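Local atomic coordinates of uncharacterized protein Atu1735 (Agrobacterium tumefaciens, PDB entry 2PPX), a protein that is of unknown function but, as a helix-turn-helix protein of the XRE-family type, probably binds DNA as a transcriptional regulator. Residues P33-I38 and D62-R67. Numbering follows the deposited sequence.
Sequences PRIKII and DWEQGR. With SO4 (sulfate ion), chain F; SO4 (sulfate ion), chain C.
Ile-35 and Trp-63 form the apolar base of this contact, which packs helix 34-41 against the end of helix 57-64, probably the recognition helix of the helix-turn-helix pair 46-53 and 57-64, as in XRE-type relatives. With CG1 anti to the backbone N (chi1 -174°), Ile-35 CD1 meets the indole at its edge, near the ring plane, 3.6 Å from Trp-63 CE3. Ile-35 CG2 rests between Trp-63 CB and Glu-64 CG, 3.7 Å from the latter. Phe-49 and Leu-78 also pack on Ile-35, and Ala-74 on Trp-63, so both helices share the core with helix 72-83. Pro-33, the N-cap residue, turns the CG edge of its ring onto the carbonyl oxygens of Trp-63 and Glu-64, CG 3.2 Å from Trp-63 O; the last turn of helix 57-64 ends in a Schellman motif at Gly-66.

Glu-64 crosses Lys-36 at about a right angle, its CG 3.8 Å from Lys-36 CB. Its carboxylate does not pair with that lysine: OE2 forms a salt bridge with Arg-39 and OE1 accepts a hydrogen bond from Gln-46. Lys-36, fully extended, carries NZ past the carboxylate to O1 and O3 of a sulfate, both at 2.9 Å.

Van der Waals packing joins the segments directly, and one water bridges Lys-36 NZ to Glu-64 O. The lysine amine holds a sulfate, probably from the crystallisation liquor, consistent with a basic surface that could meet DNA phosphates.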
# COMPACT_ATOMS: atom_id res chain seq x y z
N PRO A 33 3.19 6.88 17.52
CA PRO A 33 3.17 7.13 16.09
C PRO A 33 2.68 8.55 15.80
O PRO A 33 1.78 9.05 16.49
CB PRO A 33 2.15 6.09 15.59
CG PRO A 33 2.27 4.96 16.58
CD PRO A 33 2.38 5.72 17.90
N ARG A 34 3.26 9.17 14.78
CA ARG A 34 2.97 10.55 14.44
C ARG A 34 1.48 10.80 14.20
O ARG A 34 0.94 11.80 14.66
CB ARG A 34 3.77 10.99 13.21
CG ARG A 34 5.22 11.34 13.50
CD ARG A 34 5.77 12.10 12.30
NE ARG A 34 7.16 12.54 12.48
CZ ARG A 34 7.75 13.45 11.71
NH1 ARG A 34 7.10 14.02 10.70
NH2 ARG A 34 9.01 13.79 11.95
N ILE A 35 0.81 9.87 13.52
CA ILE A 35 -0.62 10.04 13.20
C ILE A 35 -1.45 10.18 14.49
O ILE A 35 -2.42 10.95 14.51
CB ILE A 35 -1.23 8.94 12.26
CG1 ILE A 35 -2.71 9.31 11.88
CG2 ILE A 35 -1.03 7.55 12.89
CD1 ILE A 35 -3.35 8.52 10.71
N LYS A 36 -1.08 9.43 15.53
CA LYS A 36 -1.80 9.45 16.81
C LYS A 36 -1.59 10.78 17.53
O LYS A 36 -2.54 11.34 18.09
CB LYS A 36 -1.36 8.29 17.71
CG LYS A 36 -2.19 8.14 18.95
CD LYS A 36 -1.79 6.84 19.66
CE LYS A 36 -2.48 6.72 20.97
NZ LYS A 36 -2.11 5.42 21.63
N ILE A 37 -0.35 11.27 17.52
CA ILE A 37 -0.02 12.64 17.97
C ILE A 37 -0.85 13.72 17.28
O ILE A 37 -1.46 14.58 17.92
CB ILE A 37 1.49 12.97 17.82
CG1 ILE A 37 2.31 11.93 18.63
CG2 ILE A 37 1.80 14.43 18.35
CD1 ILE A 37 3.82 12.10 18.53
N ILE A 38 -0.85 13.67 15.95
CA ILE A 38 -1.54 14.65 15.15
C ILE A 38 -3.05 14.58 15.45
O ILE A 38 -3.66 15.60 15.71
CB ILE A 38 -1.30 14.39 13.62
CG1 ILE A 38 0.18 14.69 13.26
CG2 ILE A 38 -2.22 15.26 12.77
CD1 ILE A 38 0.56 14.04 11.90
N ASP A 62 -4.09 0.47 12.59
CA ASP A 62 -2.81 -0.24 12.48
C ASP A 62 -1.63 0.71 12.72
O ASP A 62 -0.69 0.35 13.42
CB ASP A 62 -2.60 -0.91 11.13
CG ASP A 62 -3.41 -2.17 10.95
OD1 ASP A 62 -3.81 -2.84 11.95
OD2 ASP A 62 -3.59 -2.55 9.75
N TRP A 63 -1.67 1.88 12.11
CA TRP A 63 -0.58 2.84 12.25
C TRP A 63 -0.44 3.28 13.73
O TRP A 63 0.68 3.31 14.28
CB TRP A 63 -0.74 4.05 11.32
CG TRP A 63 -0.73 3.75 9.85
CD1 TRP A 63 -0.34 2.57 9.23
CD2 TRP A 63 -1.16 4.63 8.81
NE1 TRP A 63 -0.50 2.69 7.88
CE2 TRP A 63 -0.97 3.95 7.59
CE3 TRP A 63 -1.64 5.94 8.79
CZ2 TRP A 63 -1.30 4.52 6.35
CZ3 TRP A 63 -1.94 6.52 7.56
CH2 TRP A 63 -1.78 5.79 6.35
N GLU A 64 -1.57 3.58 14.37
CA GLU A 64 -1.58 4.06 15.77
C GLU A 64 -1.12 2.99 16.77
O GLU A 64 -0.48 3.32 17.78
CB GLU A 64 -2.95 4.63 16.14
CG GLU A 64 -3.25 5.94 15.42
CD GLU A 64 -4.42 6.71 16.06
OE1 GLU A 64 -5.04 6.19 17.02
OE2 GLU A 64 -4.73 7.81 15.57
N GLN A 65 -1.38 1.73 16.45
CA GLN A 65 -0.98 0.63 17.31
C GLN A 65 0.40 0.03 16.99
O GLN A 65 0.83 -0.91 17.64
CB GLN A 65 -2.06 -0.47 17.32
CG GLN A 65 -3.37 0.07 17.88
CD GLN A 65 -4.48 -0.94 17.88
OE1 GLN A 65 -5.29 -0.99 16.95
NE2 GLN A 65 -4.52 -1.78 18.92
N GLY A 66 1.08 0.57 15.98
CA GLY A 66 2.36 0.00 15.57
C GLY A 66 2.25 -1.34 14.86
O GLY A 66 3.22 -2.07 14.79
N ARG A 67 1.08 -1.66 14.29
CA ARG A 67 0.92 -2.93 13.57
C ARG A 67 1.42 -2.85 12.15
O ARG A 67 1.67 -3.86 11.51
CB ARG A 67 -0.54 -3.38 13.61
CG ARG A 67 -0.96 -3.71 15.02
CD ARG A 67 -2.14 -4.56 14.94
NE ARG A 67 -3.37 -3.88 15.29
CZ ARG A 67 -4.14 -4.25 16.32
NH1 ARG A 67 -3.79 -5.29 17.10
NH2 ARG A 67 -5.26 -3.59 16.57
S SO4 F . -2.56 5.61 25.07
O1 SO4 F . -3.53 5.03 24.14
O2 SO4 F . -2.12 4.58 26.01
O3 SO4 F . -1.41 6.11 24.31
O4 SO4 F . -3.19 6.70 25.81
S SO4 C . -7.95 -5.28 18.70
O1 SO4 C . -9.01 -6.26 18.46
O2 SO4 C . -6.69 -5.98 18.97
O3 SO4 C . -7.77 -4.41 17.55
O4 SO4 C . -8.32 -4.44 19.83
O HOH W 1 -2.38 3.32 20.03